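Long-range contact in putative peptidase (Parabacteroides merdae, PDB 4L8K), which is a putative peptidase of family S41 and so probably hydrolyses peptide bonds with a serine nucleophile: residues F26-Y40 / D55-G67. Residues are numbered along the deposited sequence; the frame is centred on the assembly and turned at random.
Sequences FAFKDVDWDDVYDRY and DILGKMLAEVKDG
Glu63 and Arg39 meet head on: NH1 and NH2 of the arginine each take one carboxylate oxygen, Arg39 NH2 reaching Glu63 OE1 at 3.0 Å. Both oxygens lie near the guanidinium plane, but the carboxylate is turned 61° against it, and both nitrogens meet their oxygens from above the carboxylate plane. The anti lone pair of OE2 takes the phenol: Tyr40 OH donates to Glu63 OE2 at 2.7 Å. The Tyr40 ring lies across the selenomethionine Met60, whose CB sits over one face, 3.8 Å from the centroid. With its CG anti to the backbone N (chi1 -166°), Met60 passes CG within 3.6 Å of Val36 CG1 and carries SE obliquely past both Tyr40 and Trp33, a Met-aromatic contact with each. Trp33 is held between Phe26 CZ on one face and Val36 CG1 on the other, its edge directed at Met60 O. This apolar, aromatic layer joins the nearly antiparallel helices of a Tricorn C1-like region. In the loop before helix 33-40, Lys29 bends at chi2 (-56°) and sends NZ to Val64 O, 2.8 Å away and nearly in line with the carbonyl. With an alanine here in place of Glu63, the Arg39 charge would probably lose its carboxylate mate and the Tyr40 hydroxyl its acceptor. Two guanidinium bonds and a phenol donor on one carboxylate probably favour its ionised form and fix its rotation.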
loop_
_atom_site.group_PDB
_atom_site.type_symbol
_atom_site.label_atom_id
_atom_site.label_comp_id
_atom_site.label_asym_id
_atom_site.label_seq_id
_atom_site.Cartn_x
_atom_site.Cartn_y
_atom_site.Cartn_z
ATOM N N PHE A 26 -2.465 -7.536 17.460
ATOM C CA PHE A 26 -3.244 -7.343 18.695
ATOM C C PHE A 26 -2.647 -6.277 19.644
ATOM O O PHE A 26 -3.411 -5.538 20.263
ATOM C CB PHE A 26 -3.415 -8.670 19.457
ATOM C CG PHE A 26 -4.458 -9.586 18.871
ATOM C CD1 PHE A 26 -5.764 -9.149 18.683
ATOM C CD2 PHE A 26 -4.148 -10.901 18.546
ATOM C CE1 PHE A 26 -6.732 -10.003 18.155
ATOM C CE2 PHE A 26 -5.123 -11.758 18.029
ATOM C CZ PHE A 26 -6.411 -11.308 17.851
ATOM N N ALA A 27 -1.304 -6.158 19.705
ATOM C CA ALA A 27 -0.586 -5.186 20.542
ATOM C C ALA A 27 -0.887 -3.725 20.166
ATOM O O ALA A 27 -0.689 -2.846 21.003
ATOM C CB ALA A 27 0.919 -5.432 20.449
ATOM N N PHE A 28 -1.391 -3.473 18.939
ATOM C CA PHE A 28 -1.694 -2.138 18.430
ATOM C C PHE A 28 -3.189 -1.840 18.418
ATOM O O PHE A 28 -3.591 -0.842 17.831
ATOM C CB PHE A 28 -1.109 -1.974 17.007
ATOM C CG PHE A 28 0.354 -2.362 16.933
ATOM C CD1 PHE A 28 0.730 -3.676 16.685
ATOM C CD2 PHE A 28 1.351 -1.421 17.152
ATOM C CE1 PHE A 28 2.071 -4.048 16.674
ATOM C CE2 PHE A 28 2.697 -1.793 17.137
ATOM C CZ PHE A 28 3.048 -3.102 16.894
ATOM N N LYS A 29 -4.000 -2.661 19.102
ATOM C CA LYS A 29 -5.459 -2.506 19.140
ATOM C C LYS A 29 -5.977 -2.227 20.560
ATOM O O LYS A 29 -5.491 -2.822 21.520
ATOM C CB LYS A 29 -6.156 -3.762 18.562
ATOM C CG LYS A 29 -5.662 -4.194 17.168
ATOM C CD LYS A 29 -5.766 -3.069 16.120
ATOM C CE LYS A 29 -5.236 -3.453 14.772
ATOM N NZ LYS A 29 -5.751 -2.548 13.714
ATOM N N ASP A 30 -6.977 -1.338 20.678
ATOM C CA ASP A 30 -7.591 -0.951 21.942
ATOM C C ASP A 30 -8.407 -2.077 22.582
ATOM O O ASP A 30 -8.686 -1.991 23.775
ATOM C CB ASP A 30 -8.473 0.318 21.808
ATOM C CG ASP A 30 -9.336 0.464 20.564
ATOM O OD1 ASP A 30 -10.196 -0.420 20.326
ATOM O OD2 ASP A 30 -9.242 1.522 19.902
ATOM N N VAL A 31 -8.816 -3.103 21.816
ATOM C CA VAL A 31 -9.588 -4.220 22.370
ATOM C C VAL A 31 -8.669 -5.343 22.852
ATOM O O VAL A 31 -7.522 -5.459 22.405
ATOM C CB VAL A 31 -10.684 -4.798 21.420
ATOM C CG1 VAL A 31 -11.815 -3.803 21.188
ATOM C CG2 VAL A 31 -10.104 -5.305 20.100
ATOM N N ASP A 32 -9.212 -6.170 23.760
ATOM C CA ASP A 32 -8.642 -7.398 24.296
ATOM C C ASP A 32 -9.435 -8.534 23.645
ATOM O O ASP A 32 -10.669 -8.561 23.754
ATOM C CB ASP A 32 -8.731 -7.417 25.839
ATOM C CG ASP A 32 -8.117 -8.614 26.575
ATOM O OD1 ASP A 32 -7.907 -9.676 25.937
ATOM O OD2 ASP A 32 -7.911 -8.512 27.807
ATOM N N TRP A 33 -8.735 -9.449 22.947
ATOM C CA TRP A 33 -9.350 -10.548 22.208
ATOM C C TRP A 33 -10.061 -11.562 23.121
ATOM O O TRP A 33 -10.999 -12.214 22.664
ATOM C CB TRP A 33 -8.329 -11.238 21.288
ATOM C CG TRP A 33 -8.957 -12.000 20.152
ATOM C CD1 TRP A 33 -8.769 -13.318 19.853
ATOM C CD2 TRP A 33 -9.848 -11.482 19.147
ATOM N NE1 TRP A 33 -9.488 -13.661 18.731
ATOM C CE2 TRP A 33 -10.166 -12.552 18.277
ATOM C CE3 TRP A 33 -10.380 -10.202 18.872
ATOM C CZ2 TRP A 33 -11.041 -12.402 17.190
ATOM C CZ3 TRP A 33 -11.210 -10.042 17.771
ATOM C CH2 TRP A 33 -11.537 -11.134 16.946
ATOM N N ASP A 34 -9.677 -11.644 24.409
ATOM C CA ASP A 34 -10.343 -12.509 25.391
ATOM C C ASP A 34 -11.707 -11.937 25.783
ATOM O O ASP A 34 -12.646 -12.708 25.978
ATOM C CB ASP A 34 -9.467 -12.700 26.646
ATOM C CG ASP A 34 -8.317 -13.686 26.503
ATOM O OD1 ASP A 34 -8.405 -14.585 25.634
ATOM O OD2 ASP A 34 -7.354 -13.593 27.299
ATOM N N ASP A 35 -11.821 -10.589 25.894
ATOM C CA ASP A 35 -13.084 -9.905 26.218
ATOM C C ASP A 35 -14.020 -9.944 25.010
ATOM O O ASP A 35 -15.238 -9.930 25.188
ATOM C CB ASP A 35 -12.871 -8.442 26.669
ATOM C CG ASP A 35 -11.897 -8.216 27.824
ATOM O OD1 ASP A 35 -11.681 -9.164 28.627
ATOM O OD2 ASP A 35 -11.374 -7.078 27.946
ATOM N N VAL A 36 -13.436 -9.984 23.784
ATOM C CA VAL A 36 -14.163 -10.118 22.517
ATOM C C VAL A 36 -14.792 -11.528 22.513
ATOM O O VAL A 36 -15.965 -11.683 22.135
ATOM C CB VAL A 36 -13.254 -9.836 21.270
ATOM C CG1 VAL A 36 -13.875 -10.373 19.985
ATOM C CG2 VAL A 36 -12.958 -8.341 21.127
ATOM N N TYR A 37 -14.030 -12.544 22.995
ATOM C CA TYR A 37 -14.573 -13.898 23.097
ATOM C C TYR A 37 -15.781 -13.919 24.054
ATOM O O TYR A 37 -16.819 -14.448 23.684
ATOM C CB TYR A 37 -13.522 -14.934 23.558
ATOM C CG TYR A 37 -14.110 -16.323 23.674
ATOM C CD1 TYR A 37 -14.166 -17.171 22.572
ATOM C CD2 TYR A 37 -14.703 -16.754 24.863
ATOM C CE1 TYR A 37 -14.771 -18.427 22.654
ATOM C CE2 TYR A 37 -15.327 -18.001 24.953
ATOM C CZ TYR A 37 -15.340 -18.842 23.852
ATOM O OH TYR A 37 -15.932 -20.078 23.959
ATOM N N ASP A 38 -15.629 -13.364 25.271
ATOM C CA ASP A 38 -16.676 -13.357 26.307
ATOM C C ASP A 38 -17.957 -12.690 25.821
ATOM O O ASP A 38 -19.040 -13.219 26.065
ATOM C CB ASP A 38 -16.186 -12.678 27.598
ATOM C CG ASP A 38 -15.017 -13.375 28.261
ATOM O OD1 ASP A 38 -14.864 -14.601 28.060
ATOM O OD2 ASP A 38 -14.257 -12.695 28.986
ATOM N N ARG A 39 -17.832 -11.556 25.106
ATOM C CA ARG A 39 -18.989 -10.820 24.594
ATOM C C ARG A 39 -19.715 -11.589 23.477
ATOM O O ARG A 39 -20.925 -11.794 23.558
ATOM C CB ARG A 39 -18.571 -9.436 24.097
ATOM C CG ARG A 39 -18.371 -8.457 25.245
ATOM C CD ARG A 39 -18.158 -7.031 24.785
ATOM N NE ARG A 39 -16.848 -6.841 24.159
ATOM C CZ ARG A 39 -16.661 -6.417 22.914
ATOM N NH1 ARG A 39 -17.697 -6.120 22.138
ATOM N NH2 ARG A 39 -15.437 -6.268 22.440
ATOM N N TYR A 40 -18.968 -12.031 22.450
ATOM C CA TYR A 40 -19.542 -12.724 21.293
ATOM C C TYR A 40 -20.009 -14.143 21.623
ATOM O O TYR A 40 -20.898 -14.658 20.942
ATOM C CB TYR A 40 -18.566 -12.702 20.107
ATOM C CG TYR A 40 -18.533 -11.330 19.465
ATOM C CD1 TYR A 40 -17.748 -10.302 19.998
ATOM C CD2 TYR A 40 -19.342 -11.033 18.373
ATOM C CE1 TYR A 40 -17.746 -9.023 19.434
ATOM C CE2 TYR A 40 -19.368 -9.754 17.824
ATOM C CZ TYR A 40 -18.549 -8.760 18.343
ATOM O OH TYR A 40 -18.545 -7.512 17.782
ATOM N N ASP A 55 -23.197 -11.698 9.864
ATOM C CA ASP A 55 -23.196 -10.325 10.384
ATOM C C ASP A 55 -22.471 -10.196 11.722
ATOM O O ASP A 55 -21.676 -9.265 11.890
ATOM C CB ASP A 55 -24.632 -9.806 10.519
ATOM C CG ASP A 55 -25.252 -9.387 9.207
ATOM O OD1 ASP A 55 -24.527 -9.394 8.169
ATOM O OD2 ASP A 55 -26.441 -9.015 9.213
ATOM N N ILE A 56 -22.727 -11.127 12.665
ATOM C CA ILE A 56 -22.125 -11.104 13.994
ATOM C C ILE A 56 -20.603 -11.397 13.919
ATOM O O ILE A 56 -19.822 -10.713 14.596
ATOM C CB ILE A 56 -22.902 -12.048 14.956
ATOM C CG1 ILE A 56 -24.230 -11.386 15.442
ATOM C CG2 ILE A 56 -22.069 -12.566 16.123
ATOM C CD1 ILE A 56 -24.119 -10.035 16.202
ATOM N N LEU A 57 -20.189 -12.377 13.095
ATOM C CA LEU A 57 -18.777 -12.702 12.970
ATOM C C LEU A 57 -18.001 -11.589 12.267
ATOM O O LEU A 57 -16.846 -11.317 12.626
ATOM C CB LEU A 57 -18.578 -14.068 12.286
ATOM C CG LEU A 57 -19.024 -15.328 13.079
ATOM C CD1 LEU A 57 -18.489 -16.615 12.408
ATOM C CD2 LEU A 57 -18.612 -15.252 14.556
ATOM N N GLY A 58 -18.669 -10.895 11.352
ATOM C CA GLY A 58 -18.090 -9.749 10.660
ATOM C C GLY A 58 -17.851 -8.603 11.628
ATOM O O GLY A 58 -16.796 -7.960 11.582
ATOM N N LYS A 59 -18.820 -8.374 12.545
ATOM C CA LYS A 59 -18.730 -7.350 13.597
ATOM C C LYS A 59 -17.608 -7.675 14.566
ATOM O O LYS A 59 -16.908 -6.765 15.028
ATOM C CB LYS A 59 -20.051 -7.221 14.360
ATOM C CG LYS A 59 -21.017 -6.264 13.711
ATOM C CD LYS A 59 -22.469 -6.519 14.140
ATOM C CE LYS A 59 -23.449 -5.743 13.270
ATOM N NZ LYS A 59 -23.374 -4.262 13.490
HETATM N N MSE A 60 -17.418 -8.981 14.846
HETATM C CA MSE A 60 -16.338 -9.488 15.702
HETATM C C MSE A 60 -14.987 -9.169 15.091
HETATM O O MSE A 60 -14.103 -8.715 15.812
HETATM C CB MSE A 60 -16.465 -10.988 15.934
HETATM C CG MSE A 60 -15.584 -11.468 17.062
HETATM SE SE MSE A 60 -15.687 -13.369 17.420
HETATM C CE MSE A 60 -14.629 -14.012 15.965
ATOM N N LEU A 61 -14.826 -9.377 13.758
ATOM C CA LEU A 61 -13.557 -9.051 13.098
ATOM C C LEU A 61 -13.346 -7.543 13.066
ATOM O O LEU A 61 -12.226 -7.096 13.266
ATOM C CB LEU A 61 -13.448 -9.636 11.681
ATOM C CG LEU A 61 -13.545 -11.166 11.546
ATOM C CD1 LEU A 61 -13.331 -11.564 10.103
ATOM C CD2 LEU A 61 -12.510 -11.898 12.425
ATOM N N ALA A 62 -14.428 -6.761 12.921
ATOM C CA ALA A 62 -14.332 -5.297 12.889
ATOM C C ALA A 62 -13.883 -4.711 14.255
ATOM O O ALA A 62 -13.508 -3.548 14.321
ATOM C CB ALA A 62 -15.645 -4.687 12.437
ATOM N N GLU A 63 -13.858 -5.529 15.317
ATOM C CA GLU A 63 -13.366 -5.110 16.643
ATOM C C GLU A 63 -11.886 -4.693 16.592
ATOM O O GLU A 63 -11.477 -3.831 17.364
ATOM C CB GLU A 63 -13.556 -6.216 17.694
ATOM C CG GLU A 63 -15.019 -6.526 18.013
ATOM C CD GLU A 63 -15.725 -5.615 19.001
ATOM O OE1 GLU A 63 -15.039 -4.943 19.811
ATOM O OE2 GLU A 63 -16.977 -5.631 19.012
ATOM N N VAL A 64 -11.093 -5.285 15.678
ATOM C CA VAL A 64 -9.677 -4.934 15.531
ATOM C C VAL A 64 -9.500 -3.748 14.558
ATOM O O VAL A 64 -8.370 -3.360 14.321
ATOM C CB VAL A 64 -8.725 -6.118 15.175
ATOM C CG1 VAL A 64 -8.742 -7.183 16.268
ATOM C CG2 VAL A 64 -9.021 -6.718 13.797
ATOM N N LYS A 65 -10.597 -3.170 14.004
ATOM C CA LYS A 65 -10.569 -1.980 13.131
ATOM C C LYS A 65 -9.441 -2.045 12.101
ATOM O O LYS A 65 -8.578 -1.159 12.043
ATOM C CB LYS A 65 -10.432 -0.709 13.996
ATOM C CG LYS A 65 -11.606 -0.522 14.950
ATOM C CD LYS A 65 -11.339 0.638 15.882
ATOM C CE LYS A 65 -12.406 0.821 16.937
ATOM N NZ LYS A 65 -13.736 1.140 16.350
ATOM N N ASP A 66 -9.456 -3.123 11.290
ATOM C CA ASP A 66 -8.411 -3.415 10.328
ATOM C C ASP A 66 -8.972 -3.514 8.893
ATOM O O ASP A 66 -9.750 -4.431 8.579
ATOM C CB ASP A 66 -7.719 -4.723 10.756
ATOM C CG ASP A 66 -6.572 -5.156 9.884
ATOM O OD1 ASP A 66 -6.241 -4.422 8.926
ATOM O OD2 ASP A 66 -5.999 -6.222 10.156
ATOM N N GLY A 67 -8.493 -2.612 8.024
ATOM C CA GLY A 67 -8.902 -2.559 6.622
ATOM C C GLY A 67 -8.399 -3.744 5.834
ATOM O O GLY A 67 -8.868 -3.997 4.730
HETATM O O HOH W 1 -9.369 -2.070 18.217
#